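Mannitol dehydrogenase (Pseudomonas fluorescens, PDB 1LJ8) binds NAD and probably catalyses the reversible oxidation of mannitol to fructose as a long-chain dehydrogenase. Local coordinates at residues A[290-293]-A[294-298]; A[384-387]-A[388-392]; A[332-335]-A[336-340]; A[356-359]-A[360-363]; A[302-305]-A[306-310]. All coordinates share one frame; numbering follows the deposited sequence.

Interaction 1. Residues A[290-293]-A[294-298]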
loop_
_atom_site.group_PDB
_atom_site.type_symbol
_atom_site.label_atom_id
_atom_site.label_comp_id
_atom_site.label_asym_id
_atom_site.label_seq_id
_atom_site.Cartn_x
_atom_site.Cartn_y
_atom_site.Cartn_z
ATOM N N PRO A 290 -15.025 3.637 -8.761
ATOM C CA PRO A 290 -14.483 4.818 -9.435
ATOM C C PRO A 290 -13.608 5.716 -8.538
ATOM O O PRO A 290 -12.700 6.388 -9.025
ATOM C CB PRO A 290 -15.734 5.543 -9.966
ATOM C CG PRO A 290 -16.836 5.054 -9.128
ATOM C CD PRO A 290 -16.498 3.604 -8.817
ATOM N N TYR A 291 -13.884 5.710 -7.233
ATOM C CA TYR A 291 -13.112 6.491 -6.269
ATOM C C TYR A 291 -11.718 5.868 -6.091
ATOM O O TYR A 291 -10.729 6.571 -6.070
ATOM C CB TYR A 291 -13.816 6.520 -4.921
ATOM C CG TYR A 291 -15.196 7.128 -5.014
ATOM C CD1 TYR A 291 -16.338 6.367 -4.756
ATOM C CD2 TYR A 291 -15.353 8.466 -5.393
ATOM C CE1 TYR A 291 -17.623 6.943 -4.874
ATOM C CE2 TYR A 291 -16.604 9.038 -5.523
ATOM C CZ TYR A 291 -17.739 8.275 -5.260
ATOM O OH TYR A 291 -18.988 8.863 -5.428
ATOM N N GLU A 292 -11.651 4.538 -5.974
ATOM C CA GLU A 292 -10.331 3.892 -5.826
ATOM C C GLU A 292 -9.562 4.033 -7.152
ATOM O O GLU A 292 -8.347 4.241 -7.153
ATOM C CB GLU A 292 -10.477 2.409 -5.427
ATOM C CG GLU A 292 -9.106 1.683 -5.173
ATOM C CD GLU A 292 -8.211 2.301 -4.052
ATOM O OE1 GLU A 292 -7.155 1.684 -3.718
ATOM O OE2 GLU A 292 -8.527 3.374 -3.485
ATOM N N GLU A 293 -10.250 3.928 -8.294
ATOM C CA GLU A 293 -9.553 4.090 -9.594
ATOM C C GLU A 293 -8.939 5.486 -9.665
ATOM O O GLU A 293 -7.796 5.665 -10.139
ATOM C CB GLU A 293 -10.538 3.907 -10.776
ATOM C CG GLU A 293 -10.893 2.453 -11.018
ATOM C CD GLU A 293 -12.141 2.265 -11.883
ATOM O OE1 GLU A 293 -12.619 3.269 -12.466
ATOM O OE2 GLU A 293 -12.629 1.104 -11.961
HETATM N N MSE A 294 -9.722 6.464 -9.228
HETATM C CA MSE A 294 -9.307 7.862 -9.190
HETATM C C MSE A 294 -8.071 8.104 -8.318
HETATM O O MSE A 294 -7.094 8.776 -8.715
HETATM C CB MSE A 294 -10.436 8.734 -8.623
HETATM C CG MSE A 294 -10.033 10.173 -8.434
HETATM SE SE MSE A 294 -11.336 11.110 -7.235
HETATM C CE MSE A 294 -10.768 10.397 -5.522
ATOM N N LYS A 295 -8.108 7.571 -7.108
ATOM C CA LYS A 295 -6.978 7.781 -6.208
ATOM C C LYS A 295 -5.731 7.069 -6.705
ATOM O O LYS A 295 -4.616 7.615 -6.669
ATOM C CB LYS A 295 -7.353 7.269 -4.821
ATOM C CG LYS A 295 -6.190 7.446 -3.838
ATOM C CD LYS A 295 -5.791 6.160 -3.259
ATOM C CE LYS A 295 -4.684 6.353 -2.207
ATOM N NZ LYS A 295 -3.701 5.212 -2.321
ATOM N N ILE A 296 -5.896 5.832 -7.159
ATOM C CA ILE A 296 -4.735 5.082 -7.655
ATOM C C ILE A 296 -4.140 5.787 -8.901
ATOM O O ILE A 296 -2.913 5.954 -9.028
ATOM C CB ILE A 296 -5.125 3.636 -8.047
ATOM C CG1 ILE A 296 -5.550 2.824 -6.790
ATOM C CG2 ILE A 296 -3.929 2.962 -8.751
ATOM C CD1 ILE A 296 -4.401 2.552 -5.847
ATOM N N GLY A 297 -5.005 6.220 -9.818
ATOM C CA GLY A 297 -4.505 6.849 -11.044
ATOM C C GLY A 297 -3.804 8.177 -10.847
ATOM O O GLY A 297 -2.758 8.472 -11.450
ATOM N N LEU A 298 -4.397 8.996 -9.996
ATOM C CA LEU A 298 -3.883 10.327 -9.721
ATOM C C LEU A 298 -2.874 10.407 -8.592
ATOM O O LEU A 298 -1.814 11.000 -8.771
ATOM C CB LEU A 298 -5.068 11.294 -9.416
ATOM C CG LEU A 298 -6.018 11.527 -10.613
ATOM C CD1 LEU A 298 -7.246 12.389 -10.103
ATOM C CD2 LEU A 298 -5.254 12.255 -11.756
HETATM O O HOH W 1 -5.972 3.077 -1.869
#

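Interaction 2. Residues A[384-387]-A[388-392]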
loop_
_atom_site.group_PDB
_atom_site.type_symbol
_atom_site.label_atom_id
_atom_site.label_comp_id
_atom_site.label_asym_id
_atom_site.label_seq_id
_atom_site.Cartn_x
_atom_site.Cartn_y
_atom_site.Cartn_z
ATOM N N LYS A 384 -0.047 -1.591 -11.438
ATOM C CA LYS A 384 -1.223 -1.067 -10.754
ATOM C C LYS A 384 -1.410 0.429 -10.949
ATOM O O LYS A 384 -2.531 0.891 -11.152
ATOM C CB LYS A 384 -1.125 -1.288 -9.232
ATOM C CG LYS A 384 -1.698 -2.593 -8.758
ATOM C CD LYS A 384 -0.940 -3.768 -9.289
ATOM C CE LYS A 384 -1.586 -5.074 -8.790
ATOM N NZ LYS A 384 -0.997 -6.260 -9.454
ATOM N N PHE A 385 -0.303 1.172 -10.881
ATOM C CA PHE A 385 -0.373 2.635 -10.861
ATOM C C PHE A 385 -0.205 3.385 -12.156
ATOM O O PHE A 385 -0.749 4.503 -12.276
ATOM C CB PHE A 385 0.727 3.242 -9.949
ATOM C CG PHE A 385 0.739 2.745 -8.515
ATOM C CD1 PHE A 385 1.827 3.079 -7.679
ATOM C CD2 PHE A 385 -0.326 1.982 -7.966
ATOM C CE1 PHE A 385 1.849 2.655 -6.304
ATOM C CE2 PHE A 385 -0.306 1.550 -6.598
ATOM C CZ PHE A 385 0.776 1.891 -5.774
ATOM N N THR A 386 0.544 2.788 -13.087
ATOM C CA THR A 386 0.963 3.499 -14.300
ATOM C C THR A 386 0.644 2.814 -15.626
ATOM O O THR A 386 0.215 3.450 -16.586
ATOM C CB THR A 386 2.476 3.716 -14.188
ATOM O OG1 THR A 386 2.738 4.376 -12.938
ATOM C CG2 THR A 386 3.038 4.511 -15.401
ATOM N N VAL A 387 0.859 1.502 -15.681
ATOM C CA VAL A 387 0.578 0.818 -16.915
ATOM C C VAL A 387 -0.871 0.960 -17.411
ATOM O O VAL A 387 -1.079 1.072 -18.616
ATOM C CB VAL A 387 1.010 -0.677 -16.826
ATOM C CG1 VAL A 387 0.634 -1.418 -18.109
ATOM C CG2 VAL A 387 2.536 -0.759 -16.638
ATOM N N PRO A 388 -1.887 0.954 -16.520
ATOM C CA PRO A 388 -3.270 1.105 -17.047
ATOM C C PRO A 388 -3.434 2.427 -17.819
ATOM O O PRO A 388 -4.060 2.484 -18.907
ATOM C CB PRO A 388 -4.124 1.043 -15.781
ATOM C CG PRO A 388 -3.375 0.018 -14.962
ATOM C CD PRO A 388 -1.928 0.520 -15.103
ATOM N N THR A 389 -2.821 3.470 -17.279
ATOM C CA THR A 389 -2.846 4.781 -17.931
ATOM C C THR A 389 -2.101 4.694 -19.269
ATOM O O THR A 389 -2.612 5.169 -20.294
ATOM C CB THR A 389 -2.184 5.872 -17.007
ATOM O OG1 THR A 389 -3.038 6.070 -15.869
ATOM C CG2 THR A 389 -1.974 7.204 -17.762
ATOM N N ILE A 390 -0.882 4.128 -19.270
ATOM C CA ILE A 390 -0.113 3.998 -20.508
ATOM C C ILE A 390 -0.913 3.218 -21.556
ATOM O O ILE A 390 -0.965 3.613 -22.729
ATOM C CB ILE A 390 1.230 3.261 -20.277
ATOM C CG1 ILE A 390 2.165 4.184 -19.468
ATOM C CG2 ILE A 390 1.922 2.915 -21.631
ATOM C CD1 ILE A 390 3.400 3.461 -18.939
ATOM N N ASN A 391 -1.516 2.110 -21.146
ATOM C CA ASN A 391 -2.263 1.310 -22.134
ATOM C C ASN A 391 -3.382 2.109 -22.784
ATOM O O ASN A 391 -3.699 1.936 -23.973
ATOM C CB ASN A 391 -2.893 0.060 -21.487
ATOM C CG ASN A 391 -1.863 -0.996 -21.130
ATOM O OD1 ASN A 391 -0.719 -0.956 -21.613
ATOM N ND2 ASN A 391 -2.255 -1.941 -20.254
ATOM N N ARG A 392 -4.031 2.937 -21.993
ATOM C CA ARG A 392 -5.124 3.743 -22.532
ATOM C C ARG A 392 -4.547 4.770 -23.514
ATOM O O ARG A 392 -5.124 5.058 -24.562
ATOM C CB ARG A 392 -5.877 4.429 -21.371
ATOM C CG ARG A 392 -6.910 5.493 -21.784
ATOM C CD ARG A 392 -8.057 4.853 -22.638
ATOM N NE ARG A 392 -9.162 5.810 -22.732
ATOM C CZ ARG A 392 -10.124 5.928 -21.807
ATOM N NH1 ARG A 392 -10.134 5.143 -20.735
ATOM N NH2 ARG A 392 -11.046 6.882 -21.937
HETATM O O HOH W 2 -2.595 3.894 -14.346
#

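Interaction 3. Residues A[332-335]-A[336-340]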
loop_
_atom_site.group_PDB
_atom_site.type_symbol
_atom_site.label_atom_id
_atom_site.label_comp_id
_atom_site.label_asym_id
_atom_site.label_seq_id
_atom_site.Cartn_x
_atom_site.Cartn_y
_atom_site.Cartn_z
ATOM N N ARG A 332 1.329 17.958 -12.703
ATOM C CA ARG A 332 0.052 18.517 -13.148
ATOM C C ARG A 332 -0.257 18.127 -14.588
ATOM O O ARG A 332 -1.407 17.808 -14.923
ATOM C CB ARG A 332 0.049 20.050 -13.017
ATOM C CG ARG A 332 0.007 20.572 -11.610
ATOM C CD ARG A 332 -0.303 22.069 -11.652
ATOM N NE ARG A 332 -0.163 22.729 -10.349
ATOM C CZ ARG A 332 -1.091 22.747 -9.388
ATOM N NH1 ARG A 332 -2.256 22.127 -9.549
ATOM N NH2 ARG A 332 -0.855 23.425 -8.268
ATOM N N ALA A 333 0.763 18.130 -15.440
ATOM C CA ALA A 333 0.529 17.756 -16.845
ATOM C C ALA A 333 0.132 16.270 -16.928
ATOM O O ALA A 333 -0.771 15.889 -17.661
ATOM C CB ALA A 333 1.792 18.006 -17.676
ATOM N N TYR A 334 0.841 15.420 -16.184
ATOM C CA TYR A 334 0.509 14.003 -16.177
ATOM C C TYR A 334 -0.929 13.794 -15.680
ATOM O O TYR A 334 -1.728 13.060 -16.324
ATOM C CB TYR A 334 1.514 13.229 -15.285
ATOM C CG TYR A 334 1.209 11.761 -15.164
ATOM C CD1 TYR A 334 1.494 10.887 -16.211
ATOM C CD2 TYR A 334 0.645 11.235 -13.997
ATOM C CE1 TYR A 334 1.222 9.536 -16.118
ATOM C CE2 TYR A 334 0.394 9.843 -13.884
ATOM C CZ TYR A 334 0.688 9.014 -14.961
ATOM O OH TYR A 334 0.454 7.656 -14.939
HETATM N N MSE A 335 -1.292 14.433 -14.556
HETATM C CA MSE A 335 -2.653 14.288 -13.988
HETATM C C MSE A 335 -3.728 14.867 -14.940
HETATM O O MSE A 335 -4.752 14.233 -15.208
HETATM C CB MSE A 335 -2.786 15.028 -12.647
HETATM C CG MSE A 335 -2.022 14.367 -11.532
HETATM SE SE MSE A 335 -2.582 15.060 -9.796
HETATM C CE MSE A 335 -2.141 16.937 -10.030
ATOM N N ASP A 336 -3.481 16.076 -15.432
ATOM C CA ASP A 336 -4.481 16.734 -16.277
ATOM C C ASP A 336 -4.642 16.192 -17.678
ATOM O O ASP A 336 -5.770 16.043 -18.158
ATOM C CB ASP A 336 -4.190 18.241 -16.423
ATOM C CG ASP A 336 -4.286 18.998 -15.120
ATOM O OD1 ASP A 336 -4.948 18.549 -14.167
ATOM O OD2 ASP A 336 -3.682 20.085 -15.031
ATOM N N LEU A 337 -3.528 15.873 -18.336
ATOM C CA LEU A 337 -3.612 15.445 -19.734
ATOM C C LEU A 337 -3.625 13.951 -19.977
ATOM O O LEU A 337 -4.211 13.475 -20.954
ATOM C CB LEU A 337 -2.448 16.030 -20.515
ATOM C CG LEU A 337 -2.265 17.549 -20.378
ATOM C CD1 LEU A 337 -0.942 17.950 -21.016
ATOM C CD2 LEU A 337 -3.453 18.266 -21.052
ATOM N N ASP A 338 -2.996 13.193 -19.076
ATOM C CA ASP A 338 -2.913 11.754 -19.304
ATOM C C ASP A 338 -3.906 10.935 -18.515
ATOM O O ASP A 338 -4.565 10.063 -19.086
ATOM C CB ASP A 338 -1.470 11.251 -19.033
ATOM C CG ASP A 338 -0.418 11.962 -19.916
ATOM O OD1 ASP A 338 -0.786 12.337 -21.063
ATOM O OD2 ASP A 338 0.759 12.138 -19.482
ATOM N N VAL A 339 -4.039 11.228 -17.223
ATOM C CA VAL A 339 -4.942 10.435 -16.388
ATOM C C VAL A 339 -6.399 10.892 -16.373
ATOM O O VAL A 339 -7.297 10.084 -16.544
ATOM C CB VAL A 339 -4.406 10.402 -14.883
ATOM C CG1 VAL A 339 -5.381 9.593 -13.984
ATOM C CG2 VAL A 339 -2.951 9.806 -14.862
ATOM N N THR A 340 -6.622 12.187 -16.160
ATOM C CA THR A 340 -7.990 12.692 -16.014
ATOM C C THR A 340 -8.989 12.269 -17.067
ATOM O O THR A 340 -10.096 11.817 -16.727
ATOM C CB THR A 340 -7.980 14.260 -15.828
ATOM O OG1 THR A 340 -7.353 14.581 -14.574
ATOM C CG2 THR A 340 -9.410 14.803 -15.791
HETATM O O HOH W 3 -3.979 19.995 -11.643
#

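Interaction 4. Residues A[356-359]-A[360-363]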
loop_
_atom_site.group_PDB
_atom_site.type_symbol
_atom_site.label_atom_id
_atom_site.label_comp_id
_atom_site.label_asym_id
_atom_site.label_seq_id
_atom_site.Cartn_x
_atom_site.Cartn_y
_atom_site.Cartn_z
ATOM N N GLN A 356 -5.803 19.404 -6.918
ATOM C CA GLN A 356 -5.101 20.406 -6.134
ATOM C C GLN A 356 -4.814 19.895 -4.701
ATOM O O GLN A 356 -3.736 20.150 -4.168
ATOM C CB GLN A 356 -5.894 21.741 -6.065
ATOM C CG GLN A 356 -5.130 22.853 -5.278
ATOM C CD GLN A 356 -3.755 23.203 -5.848
ATOM O OE1 GLN A 356 -3.619 23.414 -7.046
ATOM N NE2 GLN A 356 -2.732 23.250 -4.997
ATOM N N THR A 357 -5.742 19.157 -4.094
ATOM C CA THR A 357 -5.447 18.665 -2.749
ATOM C C THR A 357 -4.264 17.671 -2.790
ATOM O O THR A 357 -3.531 17.572 -1.812
ATOM C CB THR A 357 -6.667 18.028 -2.067
ATOM O OG1 THR A 357 -7.083 16.854 -2.781
ATOM C CG2 THR A 357 -7.836 19.036 -1.989
ATOM N N LEU A 358 -4.045 16.969 -3.916
ATOM C CA LEU A 358 -2.894 16.047 -3.969
ATOM C C LEU A 358 -1.624 16.870 -3.968
ATOM O O LEU A 358 -0.639 16.537 -3.286
ATOM C CB LEU A 358 -2.963 15.135 -5.218
ATOM C CG LEU A 358 -4.204 14.230 -5.235
ATOM C CD1 LEU A 358 -4.144 13.371 -6.495
ATOM C CD2 LEU A 358 -4.293 13.348 -3.989
ATOM N N VAL A 359 -1.622 17.967 -4.721
ATOM C CA VAL A 359 -0.450 18.813 -4.729
ATOM C C VAL A 359 -0.213 19.331 -3.304
ATOM O O VAL A 359 0.914 19.312 -2.819
ATOM C CB VAL A 359 -0.610 19.996 -5.720
ATOM C CG1 VAL A 359 0.551 20.988 -5.565
ATOM C CG2 VAL A 359 -0.648 19.440 -7.123
ATOM N N ASP A 360 -1.283 19.768 -2.637
ATOM C CA ASP A 360 -1.161 20.299 -1.266
ATOM C C ASP A 360 -0.604 19.240 -0.299
ATOM O O ASP A 360 0.294 19.504 0.504
ATOM C CB ASP A 360 -2.513 20.732 -0.692
ATOM C CG ASP A 360 -3.162 21.922 -1.454
ATOM O OD1 ASP A 360 -2.432 22.696 -2.107
ATOM O OD2 ASP A 360 -4.411 22.054 -1.382
ATOM N N ARG A 361 -1.175 18.033 -0.367
ATOM C CA ARG A 361 -0.713 16.952 0.536
ATOM C C ARG A 361 0.728 16.516 0.252
ATOM O O ARG A 361 1.520 16.272 1.185
ATOM C CB ARG A 361 -1.682 15.763 0.454
ATOM C CG ARG A 361 -3.027 16.078 1.122
ATOM C CD ARG A 361 -4.095 15.026 0.730
ATOM N NE ARG A 361 -3.607 13.679 1.092
ATOM C CZ ARG A 361 -4.079 12.543 0.548
ATOM N NH1 ARG A 361 -5.052 12.585 -0.370
ATOM N NH2 ARG A 361 -3.565 11.364 0.920
ATOM N N PHE A 362 1.110 16.451 -1.014
ATOM C CA PHE A 362 2.500 16.080 -1.292
ATOM C C PHE A 362 3.475 17.204 -0.900
ATOM O O PHE A 362 4.655 16.957 -0.734
ATOM C CB PHE A 362 2.737 15.810 -2.789
ATOM C CG PHE A 362 2.156 14.517 -3.307
ATOM C CD1 PHE A 362 2.399 14.154 -4.633
ATOM C CD2 PHE A 362 1.363 13.697 -2.523
ATOM C CE1 PHE A 362 1.847 12.978 -5.167
ATOM C CE2 PHE A 362 0.790 12.516 -3.040
ATOM C CZ PHE A 362 1.038 12.163 -4.369
ATOM N N SER A 363 2.970 18.441 -0.787
ATOM C CA SER A 363 3.798 19.604 -0.425
ATOM C C SER A 363 4.004 19.729 1.077
ATOM O O SER A 363 4.769 20.601 1.548
ATOM C CB SER A 363 3.164 20.898 -0.994
ATOM O OG SER A 363 3.054 20.808 -2.418
HETATM O O HOH W 4 -7.217 14.595 -0.960
#

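Interaction 5. Residues A[302-305]-A[306-310]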
loop_
_atom_site.group_PDB
_atom_site.type_symbol
_atom_site.label_atom_id
_atom_site.label_comp_id
_atom_site.label_asym_id
_atom_site.label_seq_id
_atom_site.Cartn_x
_atom_site.Cartn_y
_atom_site.Cartn_z
ATOM N N SER A 302 0.890 9.720 -9.677
ATOM C CA SER A 302 1.777 10.886 -9.567
ATOM C C SER A 302 2.992 10.562 -8.700
ATOM O O SER A 302 4.116 11.017 -8.996
ATOM C CB SER A 302 1.008 12.085 -8.962
ATOM O OG SER A 302 0.116 12.583 -9.941
ATOM N N HIS A 303 2.767 9.755 -7.650
ATOM C CA HIS A 303 3.899 9.385 -6.761
ATOM C C HIS A 303 4.964 8.711 -7.619
ATOM O O HIS A 303 6.143 9.058 -7.518
ATOM C CB HIS A 303 3.445 8.400 -5.675
ATOM C CG HIS A 303 3.320 8.984 -4.304
ATOM N ND1 HIS A 303 2.776 8.262 -3.251
ATOM C CD2 HIS A 303 3.663 10.196 -3.794
ATOM C CE1 HIS A 303 2.789 9.009 -2.158
ATOM N NE2 HIS A 303 3.321 10.183 -2.458
ATOM N N LEU A 304 4.582 7.724 -8.445
ATOM C CA LEU A 304 5.614 7.066 -9.275
ATOM C C LEU A 304 6.253 8.009 -10.262
ATOM O O LEU A 304 7.469 7.948 -10.513
ATOM C CB LEU A 304 5.086 5.850 -10.046
ATOM C CG LEU A 304 4.744 4.570 -9.314
ATOM C CD1 LEU A 304 4.817 3.394 -10.324
ATOM C CD2 LEU A 304 5.786 4.280 -8.205
ATOM N N ALA A 305 5.451 8.905 -10.831
ATOM C CA ALA A 305 6.017 9.864 -11.787
ATOM C C ALA A 305 7.047 10.786 -11.130
ATOM O O ALA A 305 8.019 11.204 -11.761
ATOM C CB ALA A 305 4.882 10.710 -12.428
ATOM N N LEU A 306 6.846 11.109 -9.865
ATOM C CA LEU A 306 7.812 11.962 -9.165
ATOM C C LEU A 306 9.034 11.249 -8.588
ATOM O O LEU A 306 10.170 11.779 -8.532
ATOM C CB LEU A 306 7.150 12.615 -7.943
ATOM C CG LEU A 306 5.945 13.517 -8.155
ATOM C CD1 LEU A 306 5.269 13.882 -6.785
ATOM C CD2 LEU A 306 6.496 14.768 -8.867
ATOM N N THR A 307 8.787 10.036 -8.142
ATOM C CA THR A 307 9.792 9.360 -7.325
ATOM C C THR A 307 11.089 8.870 -7.933
ATOM O O THR A 307 12.162 9.000 -7.300
ATOM C CB THR A 307 9.088 8.245 -6.521
ATOM O OG1 THR A 307 9.813 8.051 -5.291
ATOM C CG2 THR A 307 9.054 6.898 -7.289
ATOM N N TYR A 308 11.059 8.347 -9.147
ATOM C CA TYR A 308 12.303 7.865 -9.739
ATOM C C TYR A 308 13.094 9.055 -10.273
ATOM O O TYR A 308 14.306 9.119 -10.082
ATOM C CB TYR A 308 12.031 6.806 -10.819
ATOM C CG TYR A 308 11.324 5.606 -10.205
ATOM C CD1 TYR A 308 10.019 5.297 -10.564
ATOM C CD2 TYR A 308 11.945 4.826 -9.184
ATOM C CE1 TYR A 308 9.311 4.224 -9.925
ATOM C CE2 TYR A 308 11.238 3.762 -8.531
ATOM C CZ TYR A 308 9.930 3.483 -8.919
ATOM O OH TYR A 308 9.213 2.475 -8.282
ATOM N N LEU A 309 12.416 9.970 -10.963
ATOM C CA LEU A 309 13.084 11.186 -11.404
ATOM C C LEU A 309 13.652 11.937 -10.203
ATOM O O LEU A 309 14.767 12.467 -10.274
ATOM C CB LEU A 309 12.090 12.121 -12.110
ATOM C CG LEU A 309 11.638 11.572 -13.461
ATOM C CD1 LEU A 309 10.426 12.423 -13.934
ATOM C CD2 LEU A 309 12.788 11.664 -14.479
ATOM N N GLY A 310 12.899 11.982 -9.100
ATOM C CA GLY A 310 13.350 12.702 -7.909
ATOM C C GLY A 310 14.573 12.055 -7.288
ATOM O O GLY A 310 15.513 12.746 -6.888
HETATM O O HOH W 5 9.661 9.082 -11.809
#

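Interaction 1. Residues A[290-293]-A[294-298]
Four successive i to i+4 hydrogen bonds, from M294 N to P290 O through G297 N to E293 O, wind residues 290-298 into continuous alpha helix, the first turns of helix 289-313 in the C-terminal domain of the mannitol dehydrogenase family. The bond from I296 N to E292 O (2.9 Å) is the straightest of the four, at 167°. The side chain of E292 is buried. Its CG is anti to the backbone N (chi1 -177°), and a bend at the next torsion brings the carboxylate across the I296 side chain, with E292 OE1 3.6 Å from I296 CD1. K295 runs beside E292 in the same direction, and E292 OE2 lies 3.9 Å from K295 CD, so it is the lysine chain that packs against the carboxylate. K295 NZ hydrogen-bonds to N300 and to N191, an NAD-binding residue, and its side chain comes about 4 Å from the bound NAD at nearest atoms. Elsewhere on the helix E293 OE2 pairs with H194. A water spans the 5.1 Å between E292 OE1 and K295 NZ, 2.6 Å from E292 OE1 and accepting from K295 NZ at 3.1 Å.

Interaction 2. Residues A[384-387]-A[388-392]
This is a local contact at a helix-to-helix junction: around T386 and V387 the chain leaves helix 378-385 and starts helix 387-396, with T386 at the N-cap position of the second helix. The T386 side chain makes no capping bond. Its carbonyl instead begins the new helix, taking I390 N at 3.0 Å in a nearly linear bond (170°), and V387 O takes N391 N in the next step. P388 has no N-H to offer, which suits the first turn of a helix, where backbone nitrogens have no carbonyl of the same helix to bond to. T386 CG2 reaches I390 CD1 at 3.7 Å, an apolar contact one turn apart. V387 CG1, pointing away from its own N (chi1 177°), is directed along the helix to the N391 amide, 3.6 Å from N391 ND2. Across the junction a water lies 2.7 Å from T389 OG1 and donates a weak bond to F385 O. F385 packs on I296, N300 and L304 and touches NAD-binding E133, while T386 and T389 rest on Y334. The chemistry is thus mixed: methyl contacts and two backbone bonds hold the start of the new helix, whereas the end of the old one is joined to it through the T389 hydroxyl and water.

Interaction 3. Residues A[332-335]-A[336-340]
Between R332 and T340 the backbone passes from ordinary i to i+4 bonds, D336 N to R332 O and L337 N to A333 O, into a wider pi-type turn in which Y334 O accepts both D338 N (3.0 Å) and V339 N (3.1 Å). The widening is characteristic of a helix loosening at its C-terminal end. M335 O is gripped twice, by T340 N and by T340 OG1 at 2.7 Å, the hydroxyl from above the carbonyl plane. The Y334 ring, with CG trans to the backbone N (chi1 177°), meets V339, whose CG2 forms a CH-pi contact over one face, 3.9 Å from the ring centroid. D338 comes to the same ring with OD2 3.6 Å from Y334 CD1, its carboxylate turned 76° from the ring plane; OD2 also forms a salt bridge with R402. K355 bonds to both D336 OD1 and T340 OG1. A water donates to D336 OD1 (3.1 Å) and weakly accepts from R332 NH1; R332 NH2 bonds to Q356 OE1. Around this, M335 packs on helices 289-313 and 351-362, V339 on T389 and D338 on L393 of helix 387-396, and A333 and L337 on helix 401-413.

Interaction 4. Residues A[356-359]-A[360-363]
D360 is held by Q356 one turn earlier, backbone to backbone and side chain to side chain. D360 N bonds to Q356 O, while Q356 NE2 donates to D360 OD1 at 3.0 Å. The acceptor lies in the amide plane, but the amide reaches the carboxylate from above its plane, the side chains crossing at about a right angle and their planes 48° apart. A bend at chi2 (59°) turns the glutamine end toward the aspartate and leaves Q356 OE1 for R332. With Q356 replaced by an alanine, D360 OD1 would probably lose this donor and R332 NH2 this acceptor, setting the aspartate freer to turn. L358, buried, runs side by side with R361, its CD2 3.8 Å from R361 NH1. This i to i+3 and i to i+4 pattern marks the last turns of helix 351-362 in the C-terminal domain. R361 NH2 forms salt bridges with E259 and D230, and a water donating to T357 OG1 (2.9 Å), which also hydrogen-bonds to Y354 O, accepts from R361 NH1. Near the end of the helix V359 O takes S363 OG at 2.6 Å and, weakly, S363 N. The serine hydroxyl lies beside its own backbone N (chi1 -59°), facing back along the helix, and approaches the carbonyl from above its plane. V359 CG1 lies 4.0 Å from S363 OG.

Interaction 5. Residues A[302-305]-A[306-310]
L304 and Y308 lie side by side one helical turn apart, L304 CD2 being 3.9 Å from both Y308 CE1 and Y308 OH. In each, CG sits beside the backbone N (chi1 -71° and -61°), and the two chains lean the same way. T307 is the unusual rotamer: at chi1 -151° its CG2 occupies the crowded position between backbone N and carbonyl carbon, and from there the methyl covers one face of the Y308 ring, 3.6 Å above the plane and over the centre. The ring is further fixed by the bond from Y308 OH to C375 O and by W410 and Y413, whose rings meet it steeply. Replacing Y308 with an alanine would probably leave C375 O without this donor and open a gap between T307 CG2, L304 CD2 and the two aromatic rings. Residues 302-310 belong to a buried part of the second half of helix 289-313, yet its hydrogen bonding is interrupted here. L306 N and T307 N bond to S302 O and H303 O as usual, but L309 N is 4.6 Å from A305 O. A water fills the break, donating to L304 O (2.8 Å) and weakly to A305 O, and accepting from L309 N at 3.0 Å.

Overall arrangement
All five contacts belong to the C-terminal helical domain, in the chain order interaction 1, 5, 3, 4, 2. Interactions 1 and 5 occupy the same long helix, 289-313, with centres about 17 Å apart, and the other three gather round it. Interaction 3 touches all four others; its V339, for instance, packs on L298 of interaction 1. F362 of interaction 4 stacks on H303 of interaction 5 and packs on L306, while interaction 2 reaches both interactions 1 and 5. Interactions 2 and 4, about 22 Å apart between centres, do not touch. The central helix thus carries K295 to the bound NAD while its neighbours pack along its length.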